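Side-chain contacts in leucine aminopeptidase 2 (PDB 2XQ0), which trims amino acids from the N-termini of di- and tripeptides as a zinc aminopeptidase and, in vitro, slowly hydrolyses epoxides such as leukotriene A4: residues S72-Q77 with L154-D159; Q89-K94 with G98-I103; F196-P201 with S278-F283; Y257-Y262 with G309-N314. All coordinates share one frame; numbering follows the deposited sequence.

Contacts 1 and 2 sit together in the N-terminal domain, their centres about 9 Å apart; they reach neighbouring strands, 74-81 and 84-90, of one large mixed sheet, and Ser-72 OG bonds to Arg-93 NH1. Along the chain the hairpin of contact 2 falls between the two segments of contact 1. Contact 3 begins on strand 193-199 toward the far side of that sheet and crosses to the catalytic domain, where contact 4 lies about 8 Å away, centre to centre. The segments of these two alternate in sequence, and Asn-280 ND2 bonds to Trp-259 O, which links the domain junction to the loop packed on helix 297-311, the helix carrying two zinc ligands.

Contact 1. Residues S72-Q77 with L154-D159; sequences SYLDVQ and LFPCFD
This is a small apolar contact in the N-terminal domain, where Leu-74, near the start of strand 74-81, leans on the backbone of the loop that joins strands 141-144 and 165-172. One side chain carries it. Leu-74 reaches out with both methyls: CD1 comes to 3.4 Å from Pro-156 N and 3.5 Å from Phe-155 C, so it sits against the peptide link between those two residues. The same methyl meets the CD carbon of the proline ring, with Leu-74 CD1 and Pro-156 CD 3.6 Å apart. The second branch goes to the preceding peptide, Leu-74 CD2 lying 3.9 Å from Leu-154 O. With CG anti to the carbonyl carbon (chi1 -67°), the isobutyl group is carried across to the loop. Phe-155 and Pro-156 turn their side chains to the sheet, both touching Phe-118 of strand 111-120, while Leu-154 packs close to Leu-146, a substrate-binding residue. Polar links lie just beside the leucine, as Ser-72 O accepts from Ser-153 OG. Since a tertiary amide nitrogen such as that of Pro-156 has no hydrogen to donate, a methyl can rest there at no polar cost, and the contact depends on shape and dispersion.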
loop_
_atom_site.group_PDB
_atom_site.type_symbol
_atom_site.label_atom_id
_atom_site.label_comp_id
_atom_site.label_asym_id
_atom_site.label_seq_id
_atom_site.Cartn_x
_atom_site.Cartn_y
_atom_site.Cartn_z
ATOM N N SER A 72 -4.185 21.224 -4.401
ATOM C CA SER A 72 -4.005 20.766 -5.771
ATOM C C SER A 72 -5.366 20.635 -6.452
ATOM O O SER A 72 -6.190 19.795 -6.073
ATOM C CB SER A 72 -3.290 19.419 -5.811
ATOM O OG SER A 72 -3.230 18.975 -7.156
ATOM N N TYR A 73 -5.597 21.473 -7.453
ATOM C CA TYR A 73 -6.864 21.499 -8.169
ATOM C C TYR A 73 -8.063 21.643 -7.241
ATOM O O TYR A 73 -9.096 20.999 -7.449
ATOM C CB TYR A 73 -7.031 20.230 -8.998
ATOM C CG TYR A 73 -5.886 19.912 -9.930
ATOM C CD1 TYR A 73 -5.540 20.770 -10.967
ATOM C CD2 TYR A 73 -5.170 18.732 -9.789
ATOM C CE1 TYR A 73 -4.500 20.462 -11.826
ATOM C CE2 TYR A 73 -4.135 18.417 -10.632
ATOM C CZ TYR A 73 -3.804 19.280 -11.650
ATOM O OH TYR A 73 -2.772 18.943 -12.487
ATOM N N LEU A 74 -7.936 22.463 -6.211
ATOM C CA LEU A 74 -9.111 22.813 -5.410
ATOM C C LEU A 74 -9.667 24.160 -5.848
ATOM O O LEU A 74 -8.942 25.009 -6.373
ATOM C CB LEU A 74 -8.793 22.868 -3.917
ATOM C CG LEU A 74 -8.421 21.585 -3.192
ATOM C CD1 LEU A 74 -7.996 21.891 -1.754
ATOM C CD2 LEU A 74 -9.584 20.622 -3.220
ATOM N N ASP A 75 -10.967 24.333 -5.650
ATOM C CA ASP A 75 -11.612 25.625 -5.798
ATOM C C ASP A 75 -11.754 26.212 -4.384
ATOM O O ASP A 75 -12.674 25.861 -3.657
ATOM C CB ASP A 75 -12.981 25.421 -6.464
ATOM C CG ASP A 75 -13.763 26.702 -6.634
ATOM O OD1 ASP A 75 -13.229 27.792 -6.341
ATOM O OD2 ASP A 75 -14.934 26.606 -7.070
ATOM N N VAL A 76 -10.822 27.075 -3.982
ATOM C CA VAL A 76 -10.911 27.728 -2.676
ATOM C C VAL A 76 -11.807 28.970 -2.777
ATOM O O VAL A 76 -11.554 29.873 -3.577
ATOM C CB VAL A 76 -9.523 28.128 -2.130
ATOM C CG1 VAL A 76 -9.656 28.835 -0.779
ATOM C CG2 VAL A 76 -8.631 26.897 -1.994
ATOM N N GLN A 77 -12.842 29.011 -1.948
ATOM C CA GLN A 77 -13.928 29.972 -2.127
ATOM C C GLN A 77 -13.882 31.120 -1.136
ATOM O O GLN A 77 -14.047 32.286 -1.519
ATOM C CB GLN A 77 -15.276 29.253 -2.026
ATOM C CG GLN A 77 -15.496 28.221 -3.097
ATOM C CD GLN A 77 -16.661 27.316 -2.772
ATOM O OE1 GLN A 77 -16.757 26.786 -1.664
ATOM N NE2 GLN A 77 -17.559 27.133 -3.734
ATOM N N LEU A 154 -7.931 16.982 -1.932
ATOM C CA LEU A 154 -9.232 16.742 -1.293
ATOM C C LEU A 154 -9.621 17.899 -0.357
ATOM O O LEU A 154 -10.771 18.327 -0.341
ATOM C CB LEU A 154 -9.234 15.416 -0.520
ATOM C CG LEU A 154 -10.532 15.095 0.220
ATOM C CD1 LEU A 154 -11.713 15.012 -0.762
ATOM C CD2 LEU A 154 -10.441 13.812 1.047
ATOM N N PHE A 155 -8.659 18.404 0.414
ATOM C CA PHE A 155 -8.867 19.631 1.195
ATOM C C PHE A 155 -7.558 20.370 1.422
ATOM O O PHE A 155 -6.504 19.764 1.440
ATOM C CB PHE A 155 -9.553 19.342 2.539
ATOM C CG PHE A 155 -8.779 18.421 3.445
ATOM C CD1 PHE A 155 -8.100 18.922 4.548
ATOM C CD2 PHE A 155 -8.733 17.060 3.198
ATOM C CE1 PHE A 155 -7.386 18.070 5.398
ATOM C CE2 PHE A 155 -8.017 16.201 4.037
ATOM C CZ PHE A 155 -7.341 16.710 5.138
ATOM N N PRO A 156 -7.627 21.698 1.591
ATOM C CA PRO A 156 -6.407 22.467 1.845
ATOM C C PRO A 156 -5.868 22.111 3.222
ATOM O O PRO A 156 -6.637 22.009 4.178
ATOM C CB PRO A 156 -6.882 23.925 1.775
ATOM C CG PRO A 156 -8.351 23.875 2.060
ATOM C CD PRO A 156 -8.854 22.518 1.660
ATOM N N CYS A 157 -4.565 21.876 3.317
ATOM C CA CYS A 157 -4.003 21.418 4.572
ATOM C C CYS A 157 -2.486 21.504 4.599
ATOM O O CYS A 157 -1.837 21.864 3.614
ATOM C CB CYS A 157 -4.432 19.964 4.829
ATOM S SG CYS A 157 -3.942 18.785 3.533
ATOM N N PHE A 158 -1.914 21.184 5.749
ATOM C CA PHE A 158 -0.469 20.995 5.830
ATOM C C PHE A 158 -0.219 19.546 5.431
ATOM O O PHE A 158 -0.182 18.653 6.284
ATOM C CB PHE A 158 0.006 21.235 7.250
ATOM C CG PHE A 158 -0.187 22.646 7.729
ATOM C CD1 PHE A 158 0.601 23.674 7.242
ATOM C CD2 PHE A 158 -1.145 22.944 8.675
ATOM C CE1 PHE A 158 0.438 24.974 7.691
ATOM C CE2 PHE A 158 -1.305 24.250 9.131
ATOM C CZ PHE A 158 -0.514 25.263 8.634
ATOM N N ASP A 159 -0.088 19.306 4.129
ATOM C CA ASP A 159 -0.044 17.943 3.579
ATOM C C ASP A 159 1.349 17.321 3.690
ATOM O O ASP A 159 2.032 17.073 2.680
ATOM C CB ASP A 159 -0.531 17.922 2.116
ATOM C CG ASP A 159 -0.779 16.510 1.595
ATOM O OD1 ASP A 159 -0.717 15.545 2.389
ATOM O OD2 ASP A 159 -1.054 16.353 0.379
#

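Contact 2. Residues Q89-K94 with G98-I103; sequences QIEQRK and GSRLVI
Gln-89 and Val-102 form a hydrogen-bonded antiparallel pair in the hairpin of strands 84-90 and 101-104, Gln-89 N to Val-102 O 2.9 Å and Val-102 N to Gln-89 O 2.8 Å. Glu-91 N then donates to Arg-100 O (2.8 Å). Past Ile-90 the register slips by one before Lys-94 and Gly-98 pair, Lys-94 N to Gly-98 O and Gly-98 N to Lys-94 O each 2.9 Å. Waters fill in: one donates to Gln-92 O and Gly-98 O and accepts from Arg-100 N, a second donates to Glu-91 O and bonds to Ser-99 OG, and a third accepts from Arg-93 NH1 and also bonds to Ser-99 OG. Glu-91 and Arg-100 run alongside each other, planes 88° apart, and their salt bridge, Glu-91 OE1 to Arg-100 NH1 at 2.9 Å, is bent, on the syn side but out of the carboxylate plane. Arg-100 NE goes to Leu-22 O. Gly-98 CA lies over one face of the Arg-93 guanidinium, whose NE pairs with Glu-95 and NH1 with Ser-72. A glutamine in place of Glu-91 would probably leave Arg-100 without its countercharge. Waters thus bridge the gap between the paired regions, and the salt bridge adds a charged link beside the backbone bonds.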
loop_
_atom_site.group_PDB
_atom_site.type_symbol
_atom_site.label_atom_id
_atom_site.label_comp_id
_atom_site.label_asym_id
_atom_site.label_seq_id
_atom_site.Cartn_x
_atom_site.Cartn_y
_atom_site.Cartn_z
ATOM N N GLN A 89 -4.615 34.299 -1.346
ATOM C CA GLN A 89 -4.289 34.207 -2.767
ATOM C C GLN A 89 -3.727 32.820 -3.062
ATOM O O GLN A 89 -2.888 32.308 -2.326
ATOM C CB GLN A 89 -3.278 35.286 -3.167
ATOM C CG GLN A 89 -2.733 35.179 -4.609
ATOM C CD GLN A 89 -3.706 35.684 -5.666
ATOM O OE1 GLN A 89 -3.969 35.009 -6.668
ATOM N NE2 GLN A 89 -4.246 36.872 -5.448
ATOM N N ILE A 90 -4.212 32.212 -4.134
ATOM C CA ILE A 90 -3.677 30.955 -4.623
ATOM C C ILE A 90 -2.537 31.278 -5.580
ATOM O O ILE A 90 -2.637 32.206 -6.388
ATOM C CB ILE A 90 -4.779 30.135 -5.349
ATOM C CG1 ILE A 90 -4.377 28.679 -5.491
ATOM C CG2 ILE A 90 -5.124 30.742 -6.713
ATOM C CD1 ILE A 90 -4.510 27.908 -4.198
ATOM N N GLU A 91 -1.431 30.552 -5.457
ATOM C CA GLU A 91 -0.319 30.741 -6.370
ATOM C C GLU A 91 -0.512 29.813 -7.554
ATOM O O GLU A 91 -1.226 28.819 -7.450
ATOM C CB GLU A 91 1.006 30.445 -5.652
ATOM C CG GLU A 91 1.334 31.457 -4.552
ATOM C CD GLU A 91 2.740 31.297 -3.999
ATOM O OE1 GLU A 91 3.339 30.224 -4.206
ATOM O OE2 GLU A 91 3.248 32.243 -3.351
ATOM N N GLN A 92 0.128 30.119 -8.680
ATOM C CA GLN A 92 0.009 29.234 -9.827
ATOM C C GLN A 92 0.620 27.877 -9.510
ATOM O O GLN A 92 1.559 27.761 -8.729
ATOM C CB GLN A 92 0.634 29.837 -11.089
ATOM C CG GLN A 92 -0.362 30.701 -11.877
ATOM C CD GLN A 92 0.288 31.553 -12.932
ATOM O OE1 GLN A 92 -0.270 32.572 -13.355
ATOM N NE2 GLN A 92 1.477 31.153 -13.368
ATOM N N ARG A 93 0.062 26.852 -10.126
ATOM C CA ARG A 93 0.488 25.498 -9.887
ATOM C C ARG A 93 1.974 25.333 -10.212
ATOM O O ARG A 93 2.463 25.873 -11.195
ATOM C CB ARG A 93 -0.362 24.590 -10.758
ATOM C CG ARG A 93 -0.267 23.177 -10.402
ATOM C CD ARG A 93 -1.211 22.333 -11.227
ATOM N NE ARG A 93 -0.803 20.956 -11.017
ATOM C CZ ARG A 93 -1.085 20.274 -9.916
ATOM N NH1 ARG A 93 -1.830 20.833 -8.967
ATOM N NH2 ARG A 93 -0.654 19.032 -9.783
ATOM N N LYS A 94 2.696 24.613 -9.364
ATOM C CA LYS A 94 4.049 24.186 -9.708
ATOM C C LYS A 94 4.128 22.674 -9.570
ATOM O O LYS A 94 3.770 22.128 -8.530
ATOM C CB LYS A 94 5.084 24.838 -8.796
ATOM C CG LYS A 94 4.869 24.564 -7.319
ATOM C CD LYS A 94 6.192 24.569 -6.549
ATOM C CE LYS A 94 7.033 23.335 -6.878
ATOM N NZ LYS A 94 8.296 23.276 -6.088
ATOM N N GLY A 98 1.884 21.152 -6.612
ATOM C CA GLY A 98 0.580 21.801 -6.598
ATOM C C GLY A 98 0.570 23.322 -6.452
ATOM O O GLY A 98 1.534 24.018 -6.813
ATOM N N SER A 99 -0.537 23.844 -5.917
ATOM C CA SER A 99 -0.770 25.283 -5.853
ATOM C C SER A 99 -0.761 25.742 -4.407
ATOM O O SER A 99 -1.633 25.385 -3.633
ATOM C CB SER A 99 -2.123 25.643 -6.493
ATOM O OG SER A 99 -2.167 25.257 -7.859
ATOM N N ARG A 100 0.220 26.547 -4.033
ATOM C CA ARG A 100 0.285 27.017 -2.659
ATOM C C ARG A 100 -0.853 27.998 -2.389
ATOM O O ARG A 100 -1.107 28.893 -3.185
ATOM C CB ARG A 100 1.636 27.685 -2.387
ATOM C CG ARG A 100 1.773 28.239 -0.972
ATOM C CD ARG A 100 3.100 29.015 -0.806
ATOM N NE ARG A 100 4.253 28.132 -0.655
ATOM C CZ ARG A 100 5.295 28.108 -1.480
ATOM N NH1 ARG A 100 5.333 28.920 -2.521
ATOM N NH2 ARG A 100 6.304 27.272 -1.263
ATOM N N LEU A 101 -1.528 27.834 -1.254
ATOM C CA LEU A 101 -2.564 28.765 -0.838
ATOM C C LEU A 101 -1.956 29.665 0.217
ATOM O O LEU A 101 -1.434 29.186 1.215
ATOM C CB LEU A 101 -3.757 28.016 -0.240
ATOM C CG LEU A 101 -4.747 28.835 0.594
ATOM C CD1 LEU A 101 -5.465 29.908 -0.266
ATOM C CD2 LEU A 101 -5.770 27.904 1.268
ATOM N N VAL A 102 -2.033 30.970 0.003
ATOM C CA VAL A 102 -1.344 31.919 0.868
ATOM C C VAL A 102 -2.378 32.759 1.600
ATOM O O VAL A 102 -3.239 33.381 0.976
ATOM C CB VAL A 102 -0.441 32.832 0.049
ATOM C CG1 VAL A 102 0.150 33.936 0.934
ATOM C CG2 VAL A 102 0.657 31.994 -0.638
ATOM N N ILE A 103 -2.302 32.763 2.923
ATOM C CA ILE A 103 -3.316 33.418 3.732
ATOM C C ILE A 103 -2.653 34.423 4.659
ATOM O O ILE A 103 -1.664 34.112 5.308
ATOM C CB ILE A 103 -4.111 32.396 4.585
ATOM C CG1 ILE A 103 -4.784 31.354 3.691
ATOM C CG2 ILE A 103 -5.155 33.118 5.440
ATOM C CD1 ILE A 103 -5.282 30.096 4.445
HETATM O O HOH W 1 -3.050 27.389 -9.028
HETATM O O HOH W 2 2.433 26.823 -6.185
HETATM O O HOH W 3 -3.620 23.126 -8.774
#

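Contact 3. Residues F196-P201 with S278-F283; sequences FEQKVP and SPNMTF
Gln-198 and Asn-280 meet through their side-chain amides, which lie nearly in one plane, 5° apart, and are joined by one N-H...O bond. Gln-198 NE2 donates to Asn-280 OD1 at 2.9 Å; the donor lies in the acceptor's carbonyl plane, OD1 sits slightly out of the Gln-198 amide plane, and the N-H to acceptor angle is 157°. Pro-279 comes up crosswise to the glutamine, its CB 3.6 Å from Gln-198 NE2. At the other end of the Gln-198 amide, Val-200 N donates in plane to a lone pair of OE1, at 3.2 Å. A water lies 2.7 Å from Gln-198 OE1 and 2.9 Å from Asn-280 OD1. The Gln-198 chain bends at chi2 (47°), which carries NE2 over to the asparagine.

The two residues come from different domains. Gln-198 belongs to strand 193-199 of the large N-terminal sheet, just before the chain turns a corner at Val-200, whereas Asn-280 is the third residue of a type II beta turn, Ser-278 to Met-281, in the catalytic domain, directly after the substrate-binding residues 272-277. Replacing Gln-198 with a leucine would probably leave Asn-280 OD1 without its amide donor and Val-200 N without its acceptor. Gln-198 NE2 also donates to Ser-180 O, and Asn-280 ND2 to Trp-259 O. Pro-279 packs on Leu-206 and on Asn-310 of helix 297-311, its side chain about 8 Å from that of the zinc ligand His-305.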
loop_
_atom_site.group_PDB
_atom_site.type_symbol
_atom_site.label_atom_id
_atom_site.label_comp_id
_atom_site.label_asym_id
_atom_site.label_seq_id
_atom_site.Cartn_x
_atom_site.Cartn_y
_atom_site.Cartn_z
ATOM N N PHE A 196 -18.048 11.627 12.727
ATOM C CA PHE A 196 -16.964 10.725 13.136
ATOM C C PHE A 196 -15.991 11.488 14.002
ATOM O O PHE A 196 -15.936 12.714 13.957
ATOM C CB PHE A 196 -16.168 10.211 11.926
ATOM C CG PHE A 196 -16.995 9.511 10.902
ATOM C CD1 PHE A 196 -17.176 8.134 10.957
ATOM C CD2 PHE A 196 -17.588 10.220 9.871
ATOM C CE1 PHE A 196 -17.932 7.483 10.015
ATOM C CE2 PHE A 196 -18.360 9.572 8.921
ATOM C CZ PHE A 196 -18.523 8.198 8.989
ATOM N N GLU A 197 -15.178 10.757 14.740
ATOM C CA GLU A 197 -14.122 11.364 15.533
ATOM C C GLU A 197 -12.864 10.509 15.401
ATOM O O GLU A 197 -12.943 9.278 15.484
ATOM C CB GLU A 197 -14.571 11.385 16.988
ATOM C CG GLU A 197 -13.828 12.349 17.854
ATOM C CD GLU A 197 -14.487 12.500 19.208
ATOM O OE1 GLU A 197 -15.091 11.506 19.684
ATOM O OE2 GLU A 197 -14.402 13.612 19.781
ATOM N N GLN A 198 -11.710 11.143 15.182
ATOM C CA GLN A 198 -10.436 10.426 15.212
ATOM C C GLN A 198 -9.661 11.037 16.358
ATOM O O GLN A 198 -9.136 12.136 16.228
ATOM C CB GLN A 198 -9.654 10.570 13.898
ATOM C CG GLN A 198 -8.302 9.820 13.913
ATOM C CD GLN A 198 -8.453 8.399 14.453
ATOM O OE1 GLN A 198 -8.179 8.137 15.626
ATOM N NE2 GLN A 198 -8.922 7.482 13.606
ATOM N N LYS A 199 -9.647 10.365 17.506
ATOM C CA LYS A 199 -9.070 10.964 18.710
ATOM C C LYS A 199 -7.553 10.754 18.838
ATOM O O LYS A 199 -6.913 11.375 19.685
ATOM C CB LYS A 199 -9.813 10.506 19.974
ATOM C CG LYS A 199 -11.299 10.838 19.955
ATOM C CD LYS A 199 -11.895 11.000 21.357
ATOM C CE LYS A 199 -12.300 9.672 21.965
ATOM N NZ LYS A 199 -13.175 9.859 23.166
ATOM N N VAL A 200 -6.980 9.891 17.997
ATOM C CA VAL A 200 -5.527 9.737 17.918
ATOM C C VAL A 200 -5.031 10.639 16.794
ATOM O O VAL A 200 -5.599 10.600 15.710
ATOM C CB VAL A 200 -5.144 8.272 17.551
ATOM C CG1 VAL A 200 -3.633 8.140 17.366
ATOM C CG2 VAL A 200 -5.672 7.301 18.580
ATOM N N PRO A 201 -4.001 11.487 17.046
ATOM C CA PRO A 201 -3.593 12.416 15.980
ATOM C C PRO A 201 -3.094 11.666 14.747
ATOM O O PRO A 201 -2.371 10.677 14.892
ATOM C CB PRO A 201 -2.437 13.216 16.608
ATOM C CG PRO A 201 -2.546 13.014 18.071
ATOM C CD PRO A 201 -3.267 11.713 18.305
ATOM N N SER A 278 -5.964 3.262 6.342
ATOM C CA SER A 278 -6.641 4.357 7.021
ATOM C C SER A 278 -7.059 3.895 8.388
ATOM O O SER A 278 -7.680 2.845 8.514
ATOM C CB SER A 278 -7.884 4.808 6.263
ATOM O OG SER A 278 -7.508 5.459 5.078
ATOM N N PRO A 279 -6.720 4.675 9.426
ATOM C CA PRO A 279 -7.085 4.336 10.810
ATOM C C PRO A 279 -8.569 4.125 11.015
ATOM O O PRO A 279 -9.374 4.973 10.639
ATOM C CB PRO A 279 -6.632 5.561 11.608
ATOM C CG PRO A 279 -5.578 6.173 10.789
ATOM C CD PRO A 279 -5.937 5.919 9.353
ATOM N N ASN A 280 -8.916 3.007 11.637
ATOM C CA ASN A 280 -10.301 2.628 11.882
ATOM C C ASN A 280 -11.091 2.250 10.632
ATOM O O ASN A 280 -12.282 1.942 10.724
ATOM C CB ASN A 280 -11.058 3.696 12.679
ATOM C CG ASN A 280 -10.503 3.886 14.085
ATOM O OD1 ASN A 280 -10.049 4.969 14.452
ATOM N ND2 ASN A 280 -10.547 2.835 14.877
ATOM N N MET A 281 -10.448 2.248 9.465
ATOM C CA MET A 281 -11.140 1.765 8.269
ATOM C C MET A 281 -10.150 1.390 7.189
ATOM O O MET A 281 -9.904 2.163 6.286
ATOM C CB MET A 281 -12.132 2.811 7.725
ATOM C CG MET A 281 -13.130 2.292 6.670
ATOM S SD MET A 281 -14.143 0.867 7.170
ATOM C CE MET A 281 -15.044 1.600 8.549
ATOM N N THR A 282 -9.585 0.199 7.294
ATOM C CA THR A 282 -8.708 -0.324 6.256
ATOM C C THR A 282 -9.482 -0.429 4.943
ATOM O O THR A 282 -10.595 -0.943 4.916
ATOM C CB THR A 282 -8.187 -1.722 6.696
ATOM O OG1 THR A 282 -7.184 -1.535 7.700
ATOM C CG2 THR A 282 -7.576 -2.482 5.516
ATOM N N PHE A 283 -8.905 0.068 3.853
ATOM C CA PHE A 283 -9.512 -0.064 2.542
ATOM C C PHE A 283 -8.901 -1.303 1.932
ATOM O O PHE A 283 -7.685 -1.461 1.941
ATOM C CB PHE A 283 -9.214 1.144 1.653
ATOM C CG PHE A 283 -10.071 2.342 1.925
ATOM C CD1 PHE A 283 -10.533 2.620 3.201
ATOM C CD2 PHE A 283 -10.394 3.216 0.894
ATOM C CE1 PHE A 283 -11.322 3.737 3.447
ATOM C CE2 PHE A 283 -11.180 4.334 1.130
ATOM C CZ PHE A 283 -11.647 4.594 2.411
HETATM O O HOH W 4 -9.299 6.052 17.018
#

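Contact 4. Residues Y257-Y262 with G309-N314; sequences YEWGTY and GNLVTN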
loop_
_atom_site.group_PDB
_atom_site.type_symbol
_atom_site.label_atom_id
_atom_site.label_comp_id
_atom_site.label_asym_id
_atom_site.label_seq_id
_atom_site.Cartn_x
_atom_site.Cartn_y
_atom_site.Cartn_z
ATOM N N TYR A 257 -3.534 -2.545 21.136
ATOM C CA TYR A 257 -3.976 -1.763 19.980
ATOM C C TYR A 257 -4.821 -0.647 20.568
ATOM O O TYR A 257 -5.761 -0.913 21.293
ATOM C CB TYR A 257 -4.814 -2.685 19.088
ATOM C CG TYR A 257 -5.556 -2.059 17.923
ATOM C CD1 TYR A 257 -4.915 -1.822 16.710
ATOM C CD2 TYR A 257 -6.916 -1.765 18.019
ATOM C CE1 TYR A 257 -5.607 -1.275 15.620
ATOM C CE2 TYR A 257 -7.616 -1.216 16.943
ATOM C CZ TYR A 257 -6.958 -0.982 15.748
ATOM O OH TYR A 257 -7.656 -0.455 14.678
ATOM N N GLU A 258 -4.496 0.604 20.284
ATOM C CA GLU A 258 -5.169 1.688 21.002
ATOM C C GLU A 258 -6.193 2.482 20.176
ATOM O O GLU A 258 -6.729 3.478 20.653
ATOM C CB GLU A 258 -4.137 2.635 21.616
ATOM C CG GLU A 258 -3.389 3.462 20.593
ATOM C CD GLU A 258 -2.132 4.101 21.168
ATOM O OE1 GLU A 258 -1.076 3.426 21.171
ATOM O OE2 GLU A 258 -2.194 5.271 21.615
ATOM N N TRP A 259 -6.484 2.027 18.961
ATOM C CA TRP A 259 -7.402 2.744 18.069
ATOM C C TRP A 259 -8.890 2.387 18.246
ATOM O O TRP A 259 -9.747 2.937 17.559
ATOM C CB TRP A 259 -6.987 2.527 16.609
ATOM C CG TRP A 259 -5.557 2.946 16.335
ATOM C CD1 TRP A 259 -4.425 2.223 16.603
ATOM C CD2 TRP A 259 -5.114 4.175 15.737
ATOM N NE1 TRP A 259 -3.312 2.931 16.219
ATOM C CE2 TRP A 259 -3.706 4.129 15.681
ATOM C CE3 TRP A 259 -5.770 5.315 15.259
ATOM C CZ2 TRP A 259 -2.948 5.174 15.162
ATOM C CZ3 TRP A 259 -5.011 6.354 14.723
ATOM C CH2 TRP A 259 -3.623 6.282 14.687
ATOM N N GLY A 260 -9.194 1.452 19.139
ATOM C CA GLY A 260 -10.574 1.064 19.366
ATOM C C GLY A 260 -11.014 -0.057 18.432
ATOM O O GLY A 260 -10.761 -1.230 18.685
ATOM N N THR A 261 -11.685 0.301 17.344
ATOM C CA THR A 261 -12.152 -0.709 16.416
ATOM C C THR A 261 -11.091 -0.942 15.352
ATOM O O THR A 261 -10.247 -0.081 15.106
ATOM C CB THR A 261 -13.437 -0.260 15.729
ATOM O OG1 THR A 261 -13.193 0.980 15.054
ATOM C CG2 THR A 261 -14.549 -0.067 16.764
ATOM N N TYR A 262 -11.122 -2.130 14.763
ATOM C CA TYR A 262 -10.380 -2.409 13.541
ATOM C C TYR A 262 -11.353 -2.895 12.460
ATOM O O TYR A 262 -11.745 -4.070 12.438
ATOM C CB TYR A 262 -9.278 -3.447 13.752
ATOM C CG TYR A 262 -8.492 -3.616 12.473
ATOM C CD1 TYR A 262 -7.459 -2.733 12.149
ATOM C CD2 TYR A 262 -8.838 -4.582 11.546
ATOM C CE1 TYR A 262 -6.756 -2.871 10.955
ATOM C CE2 TYR A 262 -8.143 -4.718 10.341
ATOM C CZ TYR A 262 -7.111 -3.864 10.057
ATOM O OH TYR A 262 -6.436 -3.996 8.861
ATOM N N GLY A 309 3.488 3.502 10.983
ATOM C CA GLY A 309 2.872 4.319 9.959
ATOM C C GLY A 309 1.852 5.210 10.612
ATOM O O GLY A 309 1.943 6.426 10.512
ATOM N N ASN A 310 0.899 4.597 11.309
ATOM C CA ASN A 310 -0.224 5.338 11.872
ATOM C C ASN A 310 0.089 5.963 13.220
ATOM O O ASN A 310 -0.114 7.162 13.416
ATOM C CB ASN A 310 -1.463 4.450 11.936
ATOM C CG ASN A 310 -1.906 3.978 10.549
ATOM O OD1 ASN A 310 -1.234 4.227 9.548
ATOM N ND2 ASN A 310 -3.031 3.290 10.496
ATOM N N LEU A 311 0.627 5.153 14.125
ATOM C CA LEU A 311 1.004 5.600 15.455
ATOM C C LEU A 311 2.346 6.329 15.409
ATOM O O LEU A 311 2.518 7.408 16.001
ATOM C CB LEU A 311 1.076 4.385 16.395
ATOM C CG LEU A 311 1.233 4.736 17.874
ATOM C CD1 LEU A 311 0.066 5.609 18.326
ATOM C CD2 LEU A 311 1.342 3.473 18.738
ATOM N N VAL A 312 3.296 5.742 14.679
ATOM C CA VAL A 312 4.628 6.308 14.524
ATOM C C VAL A 312 4.859 6.509 13.032
ATOM O O VAL A 312 4.799 5.562 12.276
ATOM C CB VAL A 312 5.717 5.357 15.086
ATOM C CG1 VAL A 312 7.097 5.858 14.720
ATOM C CG2 VAL A 312 5.586 5.217 16.594
ATOM N N THR A 313 5.086 7.747 12.611
ATOM C CA THR A 313 5.014 8.096 11.194
ATOM C C THR A 313 6.326 8.637 10.639
ATOM O O THR A 313 7.054 9.335 11.329
ATOM C CB THR A 313 3.923 9.163 10.988
ATOM O OG1 THR A 313 2.727 8.738 11.645
ATOM C CG2 THR A 313 3.643 9.391 9.487
ATOM N N ASN A 314 6.630 8.327 9.383
ATOM C CA ASN A 314 7.790 8.924 8.753
ATOM C C ASN A 314 7.583 10.432 8.598
ATOM O O ASN A 314 6.494 10.899 8.239
ATOM C CB ASN A 314 8.099 8.283 7.387
ATOM C CG ASN A 314 6.850 8.101 6.513
ATOM O OD1 ASN A 314 5.855 8.785 6.681
ATOM N ND2 ASN A 314 6.917 7.171 5.575
#
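Trp-259 pushes the benzo end of its indole against the last turn of helix 297-311, where its CZ2 lies 3.6 Å from Asn-310 CB and 3.7 Å from Leu-311 N. The backbone around Asn-310 O and Leu-311 CA lies at the edge of the ring, near its plane. The indole and the Asn-310 amide are steeply inclined, 78° apart, so they do not stack. Asn-310 meets the tryptophan with CB and its backbone carbonyl, while its amide points elsewhere: ND2 donates to the backbone oxygen of Glu-277, a substrate-binding residue. Beside the indole, Glu-258 crosses Leu-311 at about a right angle, OE1 coming to 3.4 Å from Leu-311 CD2 and 3.8 Å from CD1. Leu-311 has CG anti to its backbone N (chi1 -170°), which swings both methyls to the carboxylate. Tyr-257 OH donates to Thr-261 O at 2.7 Å, closing the bend between those residues; across the turn that leaves the helix, Thr-313 OG1 donates to Gly-309 O, also 2.7 Å. Residues 257-262, in the loop between helix 243-253 and strand 264-266, thus rest on the C-terminal end of helix 297-311, which carries the zinc ligands His-301 and His-305, just before strand 312-314 pairs in parallel with strand 424-426.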